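Local structure of putative aliphatic sulfonates-binding protein (Escherichia coli, 2X26) at residues A225-A228 against K229-G232; P161-S164 against A165-Q169. The protein probably captures aliphatic sulfonates in the periplasm and delivers them to an ABC-type transporter for uptake. All coordinates share one frame; numbering follows the deposited sequence.

Overall arrangement
Both interactions are short-range, each joining successive turns of one helix, and their centres lie about 15 Å apart. Interaction 2 comes first along the chain, on helix 162-169, and is partly buried. Interaction 1, on helix 220-231, is a surface contact in which L227 alone is buried. The nearest atoms of the two are about 5 Å apart without touching, and helix 235-243 packs against both, M231 on I238 from one and S164 on V237 from the other. Backbone hydrogen bonds run through each, but the side-chain chemistry differs: a leucine-threonine pair and a helix end closed by a Schellman motif at G232 in interaction 1, a tyrosine-leucine pair and a serine hydroxyl bonded to D160 and S240 in interaction 2.

Interaction 1. Residues A225-A228 against K229-G232; sequences ALLA and KTMG
The carbonyl oxygen of L226 receives T230 N at 3.0 Å, with an N-H...O angle of 160°. T230 OG1 lies 3.3 Å from the same oxygen, at best a weak second bond. The threonine hydroxyl sits between its own backbone N and carbonyl carbon (chi1 60°), which turns it back over the preceding turn, 3.4 Å from L227 CA. That torsion leaves the methyl CG2 facing L226, whose CD1 it meets at 4.0 Å as the two side chains cross obliquely. On the flanks, K229 N bonds to A225 O at 3.1 Å and M231 N to L227 O at 2.8 Å, and M231 CB and CG rest against that last oxygen. Further out, L226 and L227 lean on L18 of helix 14-21, while L227, A228 and M231 reach I238 of helix 235-243. K11 NZ bonds to T230 O. G232, with positive phi, is the C' residue of a Schellman motif: its N makes a weak bond to K229 O, and L233 N returns to A228 O. The helix thus ends in a Schellman turn at G232, while its leucines give it an apolar side for neighbouring helices.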
loop_
_atom_site.group_PDB
_atom_site.type_symbol
_atom_site.label_atom_id
_atom_site.label_comp_id
_atom_site.label_asym_id
_atom_site.label_seq_id
_atom_site.Cartn_x
_atom_site.Cartn_y
_atom_site.Cartn_z
ATOM N N ALA A 225 -8.958 -7.789 -17.585
ATOM C CA ALA A 225 -8.113 -8.622 -18.417
ATOM C C ALA A 225 -6.624 -8.358 -18.123
ATOM O O ALA A 225 -5.817 -9.303 -17.950
ATOM C CB ALA A 225 -8.433 -8.367 -19.886
ATOM N N LEU A 226 -6.271 -7.075 -17.996
ATOM C CA LEU A 226 -4.895 -6.683 -17.675
ATOM C C LEU A 226 -4.427 -7.275 -16.359
ATOM O O LEU A 226 -3.384 -7.928 -16.303
ATOM C CB LEU A 226 -4.769 -5.170 -17.657
ATOM C CG LEU A 226 -3.433 -4.740 -17.087
ATOM C CD1 LEU A 226 -2.331 -5.019 -18.108
ATOM C CD2 LEU A 226 -3.523 -3.281 -16.696
ATOM N N LEU A 227 -5.206 -7.083 -15.294
ATOM C CA LEU A 227 -4.791 -7.483 -13.953
ATOM C C LEU A 227 -4.875 -9.015 -13.800
ATOM O O LEU A 227 -4.083 -9.608 -13.060
ATOM C CB LEU A 227 -5.684 -6.758 -12.925
ATOM C CG LEU A 227 -5.515 -5.243 -12.810
ATOM C CD1 LEU A 227 -6.631 -4.659 -11.914
ATOM C CD2 LEU A 227 -4.103 -4.875 -12.238
ATOM N N ALA A 228 -5.768 -9.690 -14.553
ATOM C CA ALA A 228 -5.784 -11.146 -14.511
ATOM C C ALA A 228 -4.430 -11.625 -15.030
ATOM O O ALA A 228 -3.860 -12.559 -14.474
ATOM C CB ALA A 228 -6.948 -11.720 -15.352
ATOM N N LYS A 229 -3.921 -10.985 -16.085
ATOM C CA LYS A 229 -2.641 -11.367 -16.676
ATOM C C LYS A 229 -1.468 -11.085 -15.731
ATOM O O LYS A 229 -0.645 -11.964 -15.496
ATOM C CB LYS A 229 -2.433 -10.581 -17.977
ATOM C CG LYS A 229 -1.159 -10.952 -18.709
ATOM C CD LYS A 229 -1.130 -10.316 -20.131
ATOM C CE LYS A 229 -2.485 -10.446 -20.857
ATOM N NZ LYS A 229 -2.341 -10.156 -22.332
ATOM N N THR A 230 -1.414 -9.861 -15.213
ATOM C CA THR A 230 -0.257 -9.370 -14.393
ATOM C C THR A 230 -0.241 -10.065 -13.030
ATOM O O THR A 230 0.828 -10.464 -12.506
ATOM C CB THR A 230 -0.246 -7.813 -14.254
ATOM O OG1 THR A 230 -1.456 -7.363 -13.624
ATOM C CG2 THR A 230 -0.054 -7.086 -15.612
ATOM N N MET A 231 -1.413 -10.308 -12.460
ATOM C CA MET A 231 -1.460 -11.006 -11.195
ATOM C C MET A 231 -1.409 -12.495 -11.336
ATOM O O MET A 231 -1.140 -13.179 -10.358
ATOM C CB MET A 231 -2.715 -10.632 -10.385
ATOM C CG MET A 231 -2.671 -9.193 -9.978
ATOM S SD MET A 231 -4.002 -8.928 -8.777
ATOM C CE MET A 231 -3.746 -7.261 -8.296
ATOM N N GLY A 232 -1.700 -12.999 -12.545
ATOM C CA GLY A 232 -1.786 -14.426 -12.778
ATOM C C GLY A 232 -2.965 -15.096 -12.109
ATOM O O GLY A 232 -2.831 -16.208 -11.560
#

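Interaction 2. Residues P161-S164 against A165-Q169; sequences PYYS and AALLQ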
loop_
_atom_site.group_PDB
_atom_site.type_symbol
_atom_site.label_atom_id
_atom_site.label_comp_id
_atom_site.label_asym_id
_atom_site.label_seq_id
_atom_site.Cartn_x
_atom_site.Cartn_y
_atom_site.Cartn_z
ATOM N N PRO A 161 -5.539 -10.364 -3.007
ATOM C CA PRO A 161 -6.577 -11.216 -3.640
ATOM C C PRO A 161 -6.721 -12.644 -3.084
ATOM O O PRO A 161 -7.555 -13.409 -3.583
ATOM C CB PRO A 161 -6.059 -11.313 -5.090
ATOM C CG PRO A 161 -4.533 -11.419 -4.885
ATOM C CD PRO A 161 -4.359 -10.229 -3.900
ATOM N N TYR A 162 -5.955 -13.004 -2.059
ATOM C CA TYR A 162 -6.106 -14.320 -1.448
ATOM C C TYR A 162 -7.535 -14.501 -0.950
ATOM O O TYR A 162 -8.097 -15.589 -1.044
ATOM C CB TYR A 162 -5.184 -14.468 -0.234
ATOM C CG TYR A 162 -3.697 -14.413 -0.567
ATOM C CD1 TYR A 162 -2.942 -13.305 -0.226
ATOM C CD2 TYR A 162 -3.057 -15.478 -1.180
ATOM C CE1 TYR A 162 -1.587 -13.232 -0.514
ATOM C CE2 TYR A 162 -1.677 -15.414 -1.484
ATOM C CZ TYR A 162 -0.964 -14.276 -1.113
ATOM O OH TYR A 162 0.396 -14.202 -1.351
ATOM N N TYR A 163 -8.055 -13.427 -0.365
ATOM C CA TYR A 163 -9.394 -13.414 0.178
ATOM C C TYR A 163 -10.361 -13.781 -0.956
ATOM O O TYR A 163 -11.121 -14.753 -0.809
ATOM C CB TYR A 163 -9.702 -12.042 0.792
ATOM C CG TYR A 163 -11.166 -11.673 0.875
ATOM C CD1 TYR A 163 -12.135 -12.652 1.157
ATOM C CD2 TYR A 163 -11.586 -10.351 0.717
ATOM C CE1 TYR A 163 -13.490 -12.329 1.232
ATOM C CE2 TYR A 163 -12.943 -10.020 0.812
ATOM C CZ TYR A 163 -13.881 -11.006 1.057
ATOM O OH TYR A 163 -15.223 -10.639 1.141
ATOM N N SER A 164 -10.294 -13.064 -2.071
ATOM C CA SER A 164 -11.262 -13.280 -3.141
ATOM C C SER A 164 -11.076 -14.674 -3.705
ATOM O O SER A 164 -12.067 -15.336 -4.049
ATOM C CB SER A 164 -11.150 -12.272 -4.269
ATOM O OG SER A 164 -11.576 -10.949 -3.872
ATOM N N ALA A 165 -9.827 -15.134 -3.789
ATOM C CA ALA A 165 -9.597 -16.487 -4.335
ATOM C C ALA A 165 -10.251 -17.566 -3.451
ATOM O O ALA A 165 -10.873 -18.511 -3.977
ATOM C CB ALA A 165 -8.094 -16.754 -4.520
ATOM N N ALA A 166 -10.111 -17.427 -2.126
ATOM C CA ALA A 166 -10.685 -18.373 -1.162
ATOM C C ALA A 166 -12.208 -18.299 -1.212
ATOM O O ALA A 166 -12.906 -19.329 -1.165
ATOM C CB ALA A 166 -10.199 -18.047 0.248
ATOM N N LEU A 167 -12.723 -17.085 -1.283
ATOM C CA LEU A 167 -14.155 -16.862 -1.321
ATOM C C LEU A 167 -14.830 -17.581 -2.490
ATOM O O LEU A 167 -15.889 -18.215 -2.313
ATOM C CB LEU A 167 -14.449 -15.347 -1.379
ATOM C CG LEU A 167 -15.913 -14.894 -1.292
ATOM C CD1 LEU A 167 -16.560 -15.273 0.044
ATOM C CD2 LEU A 167 -16.066 -13.425 -1.539
ATOM N N LEU A 168 -14.216 -17.500 -3.663
ATOM C CA LEU A 168 -14.838 -18.045 -4.872
ATOM C C LEU A 168 -14.758 -19.552 -4.949
ATOM O O LEU A 168 -15.566 -20.166 -5.665
ATOM C CB LEU A 168 -14.343 -17.367 -6.143
ATOM C CG LEU A 168 -14.690 -15.867 -6.232
ATOM C CD1 LEU A 168 -14.183 -15.318 -7.545
ATOM C CD2 LEU A 168 -16.184 -15.618 -6.126
ATOM N N GLN A 169 -13.810 -20.132 -4.212
ATOM C CA GLN A 169 -13.664 -21.592 -4.094
ATOM C C GLN A 169 -14.793 -22.154 -3.248
ATOM O O GLN A 169 -15.091 -23.360 -3.291
ATOM C CB GLN A 169 -12.299 -21.983 -3.498
ATOM C CG GLN A 169 -12.032 -23.511 -3.480
ATOM C CD GLN A 169 -10.603 -23.892 -3.088
ATOM O OE1 GLN A 169 -10.203 -23.764 -1.922
ATOM N NE2 GLN A 169 -9.839 -24.396 -4.059
#
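P161 O accepts A165 N at 2.9 Å, among the shortest bonds of this helix start, and A166 N bonds to Y162 O at the same length with an N-H...O angle of 160°. L167 N reaches Y163 O, and L168 N bonds to S164 O at 3.1 Å. S164 OG is hydrogen-bonded to D160 OD1, just before the helix, and to the hydroxyl of S240. With OG beside the backbone N and anti to the carbonyl carbon (chi1 -70°), the hydroxyl is turned back toward the start of the helix, where D160 lies. One turn apart, Y163 and L167 run side by side and point the same way. L167 CD2 approaches the tyrosine ring obliquely, 3.9 Å from Y163 CE1 and 4.0 Å from Y163 OH, while L167 CB lies 3.4 Å from Y163 O. A serine in place of Y163 would probably leave L167 CD2 without its apolar neighbour and H244 without its stacked ring. P161, which follows a cis peptide bond, leads from strand 155-159, by way of D160, into the helix. Helix 162-169 then lies between two elements: Y163 and A166 pack on L90 of strand 87-92, while S164 and L168 meet V237 of helix 235-243.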